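Local coordinates for protein citrinin polyketide synthase (Monascus purpureus, PDB 5MPT) that uses its C-methyltransferase domain, the part present here, to methylate the growing polyketide chain during biosynthesis of the mycotoxin citrinin, at residues 321-326 and 331-336; 45-50 and 130-135; 151-156 and 327-332. All coordinates share one frame; numbering follows the deposited sequence.

Contact 1: residues 321-326 and 331-336; sequences PWVDFI and EGWWLF
The indole of Trp-333 meets Asp-324 at its edge and Val-323 at a slant. Asp-324 OD1 lies in the ring plane beside NE1, whereas Val-323 CG1 approaches the far end of the six-membered ring, 3.7 Å from Trp-333 CH2. On the neighbouring Trp-334 ring, one face carries CD1 of Trp-333, offset toward the rim. The Trp-322 ring, on the helix, has one face overlaid centrally by Val-323 CG2, so the two methyls of this valine serve different tryptophans.

The polar part is a single hydrogen bond from Trp-333 NE1 to Asp-324 OD1, 3.1 Å long and moderately bent at 153°. The N-H approaches nearly in line with the C-O bond, from beyond the oxygen, and carboxylate and indole planes stand 73° apart. A chi1 of -162° swings the Trp-333 indole away from its own backbone N and out to the helix. OD1 also takes a hydrogen bond from His-342 NE2, and OD2 one from Gln-319 NE2; the carboxylate is thereby held through both oxygens in a buried setting. The His-342 ring in turn meets Trp-333 nearly perpendicularly.

In the Rossmann-like methyltransferase fold, helix 321-327 follows strand 309-316 of the central sheet, and the loop carrying 331-336 leads on to helix 347-356. The contact closes the start of this connection back on the helix. The Trp-333 side chain lies about 4 Å from that of the catalytic His-289 and about 8 Å from the bound S-adenosyl-L-homocysteine, placing its indole beside the active site. Away from Trp-333, Phe-325 stacks on Phe-149, while Trp-322 packs between helices 40-62 and 136-146, with NE1 hydrogen-bonded to Tyr-40 OH.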
loop_
_atom_site.group_PDB
_atom_site.type_symbol
_atom_site.label_atom_id
_atom_site.label_comp_id
_atom_site.label_asym_id
_atom_site.label_seq_id
_atom_site.Cartn_x
_atom_site.Cartn_y
_atom_site.Cartn_z
ATOM N N PRO A 321 9.072 1.842 8.070
ATOM C CA PRO A 321 9.578 0.605 8.703
ATOM C C PRO A 321 8.493 -0.394 9.092
ATOM O O PRO A 321 8.673 -1.595 8.824
ATOM C CB PRO A 321 10.372 1.134 9.906
ATOM C CG PRO A 321 10.865 2.440 9.449
ATOM C CD PRO A 321 9.759 3.023 8.624
ATOM N N TRP A 322 7.381 0.033 9.712
ATOM C CA TRP A 322 6.391 -0.964 10.120
ATOM C C TRP A 322 5.793 -1.700 8.930
ATOM O O TRP A 322 5.412 -2.870 9.064
ATOM C CB TRP A 322 5.276 -0.366 10.967
ATOM C CG TRP A 322 4.246 0.546 10.269
ATOM C CD1 TRP A 322 4.225 1.905 10.274
ATOM C CD2 TRP A 322 3.118 0.130 9.466
ATOM N NE1 TRP A 322 3.159 2.361 9.536
ATOM C CE2 TRP A 322 2.467 1.293 9.035
ATOM C CE3 TRP A 322 2.595 -1.107 9.089
ATOM C CZ2 TRP A 322 1.333 1.250 8.267
ATOM C CZ3 TRP A 322 1.483 -1.144 8.327
ATOM C CH2 TRP A 322 0.850 0.023 7.919
ATOM N N VAL A 323 5.694 -1.046 7.772
ATOM C CA VAL A 323 5.182 -1.716 6.578
ATOM C C VAL A 323 6.135 -2.826 6.140
ATOM O O VAL A 323 5.727 -3.977 5.917
ATOM C CB VAL A 323 4.956 -0.690 5.450
ATOM C CG1 VAL A 323 4.493 -1.374 4.164
ATOM C CG2 VAL A 323 3.962 0.393 5.913
ATOM N N ASP A 324 7.413 -2.492 5.969
ATOM C CA ASP A 324 8.402 -3.528 5.677
ATOM C C ASP A 324 8.409 -4.621 6.735
ATOM O O ASP A 324 8.526 -5.806 6.421
ATOM C CB ASP A 324 9.792 -2.917 5.560
ATOM C CG ASP A 324 10.026 -2.308 4.207
ATOM O OD1 ASP A 324 9.722 -3.010 3.227
ATOM O OD2 ASP A 324 10.509 -1.159 4.125
ATOM N N PHE A 325 8.330 -4.242 8.003
ATOM C CA PHE A 325 8.479 -5.208 9.088
ATOM C C PHE A 325 7.403 -6.280 9.026
ATOM O O PHE A 325 7.662 -7.457 9.308
ATOM C CB PHE A 325 8.416 -4.473 10.416
ATOM C CG PHE A 325 8.539 -5.359 11.623
ATOM C CD1 PHE A 325 9.671 -6.129 11.833
ATOM C CD2 PHE A 325 7.519 -5.430 12.564
ATOM C CE1 PHE A 325 9.778 -6.926 12.952
ATOM C CE2 PHE A 325 7.633 -6.225 13.692
ATOM C CZ PHE A 325 8.752 -7.001 13.856
ATOM N N ILE A 326 6.186 -5.890 8.657
ATOM C CA ILE A 326 5.062 -6.816 8.581
ATOM C C ILE A 326 5.000 -7.487 7.229
ATOM O O ILE A 326 4.967 -8.711 7.134
ATOM C CB ILE A 326 3.735 -6.095 8.825
ATOM C CG1 ILE A 326 3.754 -5.453 10.206
ATOM C CG2 ILE A 326 2.554 -7.062 8.650
ATOM C CD1 ILE A 326 2.624 -4.491 10.474
ATOM N N GLU A 331 5.371 -13.626 1.002
ATOM C CA GLU A 331 5.907 -13.891 -0.329
ATOM C C GLU A 331 5.482 -12.832 -1.336
ATOM O O GLU A 331 6.241 -12.522 -2.263
ATOM C CB GLU A 331 5.457 -15.279 -0.803
ATOM C CG GLU A 331 5.978 -16.464 -0.017
ATOM C CD GLU A 331 5.912 -17.750 -0.817
ATOM O OE1 GLU A 331 5.837 -17.662 -2.061
ATOM O OE2 GLU A 331 5.931 -18.845 -0.219
ATOM N N GLY A 332 4.291 -12.257 -1.165
ATOM C CA GLY A 332 3.748 -11.257 -2.082
ATOM C C GLY A 332 4.500 -9.948 -2.115
ATOM O O GLY A 332 4.249 -9.139 -3.009
ATOM N N TRP A 333 5.392 -9.711 -1.155
ATOM C CA TRP A 333 6.185 -8.492 -1.060
ATOM C C TRP A 333 7.505 -8.595 -1.798
ATOM O O TRP A 333 8.218 -7.584 -1.904
ATOM C CB TRP A 333 6.470 -8.208 0.419
ATOM C CG TRP A 333 6.915 -6.835 0.839
ATOM C CD1 TRP A 333 8.111 -6.490 1.421
ATOM C CD2 TRP A 333 6.142 -5.632 0.786
ATOM N NE1 TRP A 333 8.126 -5.146 1.733
ATOM C CE2 TRP A 333 6.934 -4.597 1.338
ATOM C CE3 TRP A 333 4.857 -5.328 0.320
ATOM C CZ2 TRP A 333 6.487 -3.287 1.426
ATOM C CZ3 TRP A 333 4.423 -4.044 0.413
ATOM C CH2 TRP A 333 5.236 -3.030 0.966
ATOM N N TRP A 334 7.865 -9.807 -2.262
ATOM C CA TRP A 334 9.162 -10.085 -2.864
ATOM C C TRP A 334 9.033 -10.707 -4.255
ATOM O O TRP A 334 9.927 -11.440 -4.714
ATOM C CB TRP A 334 9.973 -10.997 -1.922
ATOM C CG TRP A 334 10.162 -10.395 -0.577
ATOM C CD1 TRP A 334 9.452 -10.666 0.554
ATOM C CD2 TRP A 334 11.080 -9.360 -0.237
ATOM N NE1 TRP A 334 9.895 -9.878 1.595
ATOM C CE2 TRP A 334 10.897 -9.067 1.129
ATOM C CE3 TRP A 334 12.046 -8.646 -0.957
ATOM C CZ2 TRP A 334 11.624 -8.104 1.772
ATOM C CZ3 TRP A 334 12.776 -7.692 -0.311
ATOM C CH2 TRP A 334 12.565 -7.425 1.045
ATOM N N LEU A 335 7.936 -10.447 -4.952
ATOM C CA LEU A 335 7.748 -11.064 -6.260
ATOM C C LEU A 335 8.474 -10.347 -7.385
ATOM O O LEU A 335 8.659 -10.945 -8.453
ATOM C CB LEU A 335 6.274 -11.162 -6.606
ATOM C CG LEU A 335 5.402 -12.114 -5.797
ATOM C CD1 LEU A 335 3.975 -12.111 -6.337
ATOM C CD2 LEU A 335 5.980 -13.516 -5.843
ATOM N N PHE A 336 8.869 -9.092 -7.188
ATOM C CA PHE A 336 9.502 -8.322 -8.253
ATOM C C PHE A 336 10.666 -9.090 -8.869
ATOM O O PHE A 336 11.467 -9.711 -8.168
ATOM C CB PHE A 336 9.980 -6.966 -7.712
ATOM C CG PHE A 336 10.852 -7.048 -6.468
ATOM C CD1 PHE A 336 12.229 -7.146 -6.580
ATOM C CD2 PHE A 336 10.279 -6.967 -5.211
ATOM C CE1 PHE A 336 13.019 -7.206 -5.467
ATOM C CE2 PHE A 336 11.051 -7.000 -4.092
ATOM C CZ PHE A 336 12.434 -7.129 -4.217
#

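Contact 2: residues 45-50 and 130-135; sequences MPRSTE and HDEPLH. With EDO (1,2-ethanediol), chain C.
A bend at chi3 (71°) in the otherwise extended end of Arg-47 brings its guanidinium to Asp-131, whose CG sits beside the backbone N and opposite the carbonyl carbon. Both terminal nitrogens then close on one oxygen: Arg-47 NH1 and Arg-47 NH2 each lie 2.9 Å from Asp-131 OD2. This end-on grip is a salt bridge, but not the side-by-side pairing of two nitrogens with two oxygens, because both nitrogens share one oxygen; the planes are 57° apart. The N-H of NH1 meets the anti lone pair of OD2, and NH2 comes from the same anti side but 33° out of the carboxylate plane. Asp-131 OD1 accepts from His-130 ND1 at 3.2 Å.

A water extends the link: it accepts from Arg-47 NH1 and donates to Glu-132 OE2 (2.8 Å). Glu-132 OE1 receives a hydrogen bond from a bound 1,2-ethanediol, probably from the crystallisation liquor, whose O2 also accepts from His-135 NE2 in the ring plane.

The contact ties helix 40-62 to the end of helix 121-131 at the surface, far from the active site. The arginine probably offsets part of the acidic charge, that of Asp-131 directly and that of Glu-132 through the water.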
loop_
_atom_site.group_PDB
_atom_site.type_symbol
_atom_site.label_atom_id
_atom_site.label_comp_id
_atom_site.label_asym_id
_atom_site.label_seq_id
_atom_site.Cartn_x
_atom_site.Cartn_y
_atom_site.Cartn_z
ATOM N N MET A 45 5.532 7.708 13.430
ATOM C CA MET A 45 6.411 6.702 12.837
ATOM C C MET A 45 7.638 6.382 13.683
ATOM O O MET A 45 8.022 5.206 13.716
ATOM C CB MET A 45 6.839 7.127 11.422
ATOM C CG MET A 45 5.798 6.840 10.369
ATOM S SD MET A 45 6.228 7.429 8.686
ATOM C CE MET A 45 7.914 6.730 8.615
ATOM N N PRO A 46 8.302 7.327 14.350
ATOM C CA PRO A 46 9.403 6.921 15.237
ATOM C C PRO A 46 8.940 5.976 16.320
ATOM O O PRO A 46 9.703 5.090 16.729
ATOM C CB PRO A 46 9.920 8.257 15.784
ATOM C CG PRO A 46 9.554 9.250 14.676
ATOM C CD PRO A 46 8.220 8.789 14.190
ATOM N N ARG A 47 7.673 6.073 16.727
ATOM C CA ARG A 47 7.199 5.210 17.800
ATOM C C ARG A 47 6.891 3.824 17.258
ATOM O O ARG A 47 7.200 2.817 17.901
ATOM C CB ARG A 47 5.969 5.803 18.484
ATOM C CG ARG A 47 6.275 7.117 19.163
ATOM C CD ARG A 47 5.052 7.724 19.837
ATOM N NE ARG A 47 4.670 6.979 21.022
ATOM C CZ ARG A 47 3.680 7.322 21.842
ATOM N NH1 ARG A 47 2.951 8.412 21.601
ATOM N NH2 ARG A 47 3.435 6.572 22.920
ATOM N N SER A 48 6.302 3.743 16.071
ATOM C CA SER A 48 6.075 2.425 15.500
ATOM C C SER A 48 7.393 1.759 15.106
ATOM O O SER A 48 7.533 0.546 15.242
ATOM C CB SER A 48 5.111 2.525 14.308
ATOM O OG SER A 48 5.599 3.351 13.271
ATOM N N THR A 49 8.375 2.544 14.644
ATOM C CA THR A 49 9.686 1.980 14.327
ATOM C C THR A 49 10.352 1.459 15.587
ATOM O O THR A 49 10.968 0.376 15.581
ATOM C CB THR A 49 10.567 3.041 13.650
ATOM O OG1 THR A 49 9.966 3.458 12.421
ATOM C CG2 THR A 49 11.965 2.484 13.356
ATOM N N GLU A 50 10.199 2.199 16.677
ATOM C CA GLU A 50 10.734 1.744 17.958
ATOM C C GLU A 50 10.126 0.406 18.371
ATOM O O GLU A 50 10.818 -0.465 18.914
ATOM C CB GLU A 50 10.475 2.804 19.013
ATOM C CG GLU A 50 10.857 2.391 20.425
ATOM C CD GLU A 50 10.611 3.497 21.410
ATOM O OE1 GLU A 50 9.430 3.768 21.732
ATOM O OE2 GLU A 50 11.602 4.123 21.823
ATOM N N HIS A 130 -2.973 4.195 23.211
ATOM C CA HIS A 130 -3.666 5.228 23.965
ATOM C C HIS A 130 -3.357 6.611 23.404
ATOM O O HIS A 130 -4.251 7.463 23.300
ATOM C CB HIS A 130 -3.275 5.107 25.442
ATOM C CG HIS A 130 -3.784 6.229 26.288
ATOM N ND1 HIS A 130 -3.110 7.422 26.411
ATOM C CD2 HIS A 130 -4.902 6.343 27.042
ATOM C CE1 HIS A 130 -3.800 8.233 27.197
ATOM N NE2 HIS A 130 -4.892 7.603 27.592
ATOM N N ASP A 131 -2.112 6.833 22.970
ATOM C CA ASP A 131 -1.703 8.167 22.520
ATOM C C ASP A 131 -2.135 8.495 21.097
ATOM O O ASP A 131 -2.308 9.678 20.765
ATOM C CB ASP A 131 -0.189 8.280 22.592
ATOM C CG ASP A 131 0.319 8.359 24.012
ATOM O OD1 ASP A 131 -0.508 8.466 24.946
ATOM O OD2 ASP A 131 1.547 8.322 24.165
ATOM N N GLU A 132 -2.236 7.483 20.246
ATOM C CA GLU A 132 -2.480 7.659 18.818
ATOM C C GLU A 132 -3.563 6.701 18.354
ATOM O O GLU A 132 -3.346 5.878 17.454
ATOM C CB GLU A 132 -1.186 7.472 18.040
ATOM C CG GLU A 132 -0.150 8.519 18.346
ATOM C CD GLU A 132 -0.517 9.882 17.826
ATOM O OE1 GLU A 132 -1.488 9.987 17.033
ATOM O OE2 GLU A 132 0.175 10.852 18.205
ATOM N N PRO A 133 -4.774 6.825 18.910
ATOM C CA PRO A 133 -5.832 5.847 18.591
ATOM C C PRO A 133 -6.250 5.817 17.125
ATOM O O PRO A 133 -6.752 4.789 16.662
ATOM C CB PRO A 133 -6.991 6.278 19.500
ATOM C CG PRO A 133 -6.745 7.752 19.766
ATOM C CD PRO A 133 -5.250 7.887 19.837
ATOM N N LEU A 134 -6.115 6.913 16.384
ATOM C CA LEU A 134 -6.531 6.872 14.994
ATOM C C LEU A 134 -5.622 5.978 14.168
ATOM O O LEU A 134 -6.051 5.476 13.124
ATOM C CB LEU A 134 -6.545 8.272 14.397
ATOM C CG LEU A 134 -7.438 9.261 15.127
ATOM C CD1 LEU A 134 -7.290 10.573 14.443
ATOM C CD2 LEU A 134 -8.887 8.815 15.098
ATOM N N HIS A 135 -4.387 5.754 14.631
ATOM C CA HIS A 135 -3.423 4.930 13.916
ATOM C C HIS A 135 -3.272 3.579 14.570
ATOM O O HIS A 135 -2.267 2.899 14.349
ATOM C CB HIS A 135 -2.075 5.655 13.829
ATOM C CG HIS A 135 -2.210 7.100 13.482
ATOM N ND1 HIS A 135 -2.572 7.508 12.219
ATOM C CD2 HIS A 135 -2.106 8.225 14.233
ATOM C CE1 HIS A 135 -2.665 8.826 12.194
ATOM N NE2 HIS A 135 -2.396 9.288 13.412
HETATM C C1 EDO C . -3.227 13.698 14.653
HETATM O O1 EDO C . -2.022 14.458 14.735
HETATM C C2 EDO C . -2.993 12.327 15.268
HETATM O O2 EDO C . -1.694 11.852 14.873
HETATM O O HOH W 1 2.608 10.150 19.326
#

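Contact 3: residues 151-156 and 327-332; sequences DCITGK and FGLLEG
Leu-329 lays its CD2 methyl against the helix 149-154, touching Cys-152 CB at 3.9 Å and Ile-153 CG2 at 4.1 Å. Its other methyl, Leu-329 CD1, lies near the sulfur of the same cysteine, 4.2 Å from Cys-152 SG. All of this is apolar packing between buried side chains.

The isoleucine takes part through its short branch alone. Its CG1 is set between the backbone N and the carbonyl carbon (chi1 61°), and the longer branch leads away from Leu-329, while the side chain also packs on Leu-63, Tyr-81 and Met-89. Cys-152 also rests on Leu-162 of helix 159-164, and Leu-329 on Phe-88 of helix 86-98, so the small apolar patch is closed in from several helices.

Leu-329 is the third residue of a type I beta turn from Phe-327 to Leu-330, closed by a backbone bond of 2.9 Å from Leu-330 N to Phe-327 O. As the chain leaves helix 321-327 through this turn, the leucine side chain is directed at helix 149-154. Leu-330, next in line, packs instead on Leu-160 and Ile-163 of helix 159-164.

The facing helix also ends here. Gly-155 adopts a positive phi of 97°, a conformation that suits glycine, and Gly-155 N bonds back to Cys-152 O at 3.1 Å. A helix stopped by a Schellman motif thus faces a leucine carried on a beta turn, an arrangement that joins the N-terminal helical part of the CMeT chain to the loop after helix 321-327.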
loop_
_atom_site.group_PDB
_atom_site.type_symbol
_atom_site.label_atom_id
_atom_site.label_comp_id
_atom_site.label_asym_id
_atom_site.label_seq_id
_atom_site.Cartn_x
_atom_site.Cartn_y
_atom_site.Cartn_z
ATOM N N ASP A 151 9.321 -16.987 15.440
ATOM C CA ASP A 151 8.615 -18.134 14.874
ATOM C C ASP A 151 8.396 -17.984 13.369
ATOM O O ASP A 151 8.507 -18.970 12.626
ATOM C CB ASP A 151 7.286 -18.351 15.594
ATOM C CG ASP A 151 7.464 -19.009 16.931
ATOM O OD1 ASP A 151 8.630 -19.323 17.260
ATOM O OD2 ASP A 151 6.455 -19.223 17.635
ATOM N N CYS A 152 8.067 -16.769 12.894
ATOM C CA CYS A 152 7.833 -16.564 11.463
ATOM C C CYS A 152 9.109 -16.731 10.651
ATOM O O CYS A 152 9.117 -17.439 9.642
ATOM C CB CYS A 152 7.226 -15.174 11.190
ATOM S SG CYS A 152 5.528 -15.041 11.680
ATOM N N ILE A 153 10.204 -16.082 11.051
ATOM C CA ILE A 153 11.356 -16.131 10.169
ATOM C C ILE A 153 11.985 -17.513 10.139
ATOM O O ILE A 153 12.685 -17.817 9.177
ATOM C CB ILE A 153 12.420 -15.083 10.508
ATOM C CG1 ILE A 153 12.996 -15.254 11.896
ATOM C CG2 ILE A 153 11.795 -13.620 10.393
ATOM C CD1 ILE A 153 14.092 -14.226 12.226
ATOM N N THR A 154 11.745 -18.363 11.151
ATOM C CA THR A 154 12.252 -19.741 11.120
ATOM C C THR A 154 11.266 -20.742 10.531
ATOM O O THR A 154 11.651 -21.884 10.281
ATOM C CB THR A 154 12.649 -20.194 12.522
ATOM O OG1 THR A 154 11.528 -20.164 13.410
ATOM C CG2 THR A 154 13.730 -19.322 13.030
ATOM N N GLY A 155 10.031 -20.340 10.245
ATOM C CA GLY A 155 9.060 -21.221 9.646
ATOM C C GLY A 155 8.107 -21.887 10.611
ATOM O O GLY A 155 7.225 -22.623 10.163
ATOM N N LYS A 156 8.283 -21.706 11.919
ATOM C CA LYS A 156 7.347 -22.325 12.855
ATOM C C LYS A 156 5.955 -21.723 12.721
ATOM O O LYS A 156 4.960 -22.410 12.963
ATOM C CB LYS A 156 7.853 -22.180 14.288
ATOM C CG LYS A 156 6.974 -22.852 15.313
ATOM C CD LYS A 156 7.546 -22.713 16.700
ATOM C CE LYS A 156 6.619 -23.302 17.733
ATOM N NZ LYS A 156 7.192 -23.126 19.092
ATOM N N PHE A 327 4.863 -6.682 6.182
ATOM C CA PHE A 327 4.641 -7.250 4.867
ATOM C C PHE A 327 5.869 -7.942 4.330
ATOM O O PHE A 327 5.739 -8.851 3.497
ATOM C CB PHE A 327 4.164 -6.157 3.915
ATOM C CG PHE A 327 2.758 -5.714 4.185
ATOM C CD1 PHE A 327 2.488 -4.702 5.081
ATOM C CD2 PHE A 327 1.699 -6.298 3.504
ATOM C CE1 PHE A 327 1.182 -4.301 5.342
ATOM C CE2 PHE A 327 0.389 -5.881 3.737
ATOM C CZ PHE A 327 0.132 -4.895 4.651
ATOM N N GLY A 328 7.053 -7.595 4.834
ATOM C CA GLY A 328 8.237 -8.267 4.376
ATOM C C GLY A 328 8.260 -9.738 4.718
ATOM O O GLY A 328 9.049 -10.479 4.125
ATOM N N LEU A 329 7.380 -10.184 5.617
ATOM C CA LEU A 329 7.235 -11.594 5.945
ATOM C C LEU A 329 6.474 -12.375 4.883
ATOM O O LEU A 329 6.419 -13.613 4.985
ATOM C CB LEU A 329 6.476 -11.775 7.255
ATOM C CG LEU A 329 7.128 -11.347 8.562
ATOM C CD1 LEU A 329 6.107 -11.423 9.660
ATOM C CD2 LEU A 329 8.301 -12.267 8.853
ATOM N N LEU A 330 5.890 -11.695 3.896
ATOM C CA LEU A 330 4.937 -12.301 2.980
ATOM C C LEU A 330 5.559 -12.443 1.601
ATOM O O LEU A 330 6.153 -11.490 1.077
ATOM C CB LEU A 330 3.668 -11.456 2.899
ATOM C CG LEU A 330 3.063 -11.162 4.271
ATOM C CD1 LEU A 330 1.905 -10.186 4.156
ATOM C CD2 LEU A 330 2.608 -12.448 4.961
ATOM N N GLU A 331 5.371 -13.626 1.002
ATOM C CA GLU A 331 5.907 -13.891 -0.329
ATOM C C GLU A 331 5.482 -12.832 -1.336
ATOM O O GLU A 331 6.241 -12.522 -2.263
ATOM C CB GLU A 331 5.457 -15.279 -0.803
ATOM C CG GLU A 331 5.978 -16.464 -0.017
ATOM C CD GLU A 331 5.912 -17.750 -0.817
ATOM O OE1 GLU A 331 5.837 -17.662 -2.061
ATOM O OE2 GLU A 331 5.931 -18.845 -0.219
ATOM N N GLY A 332 4.291 -12.257 -1.165
ATOM C CA GLY A 332 3.748 -11.257 -2.082
ATOM C C GLY A 332 4.500 -9.948 -2.115
ATOM O O GLY A 332 4.249 -9.139 -3.009
#

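Contacts 1 and 3 are close neighbours, their centres 9 Å apart, and they end on the same loop after helix 321-327, sharing Glu-331 and Gly-332; Trp-334 NE1 probably hydrogen-bonds Gly-328 O between them. The centre of contact 2 lies about 20 Å from that of contact 1 and about 23 Å from that of contact 3, and contact 2 closes earlier along the chain than either opens. It nevertheless touches contact 1, because Met-45, Ser-48 and Thr-49 of helix 40-62 pack on Pro-321 and Trp-322. Together the three show the N-terminal helices of this chain packed against one another and against the helix and loop that follow strand 309-316; contact 1 alone lies beside the active site.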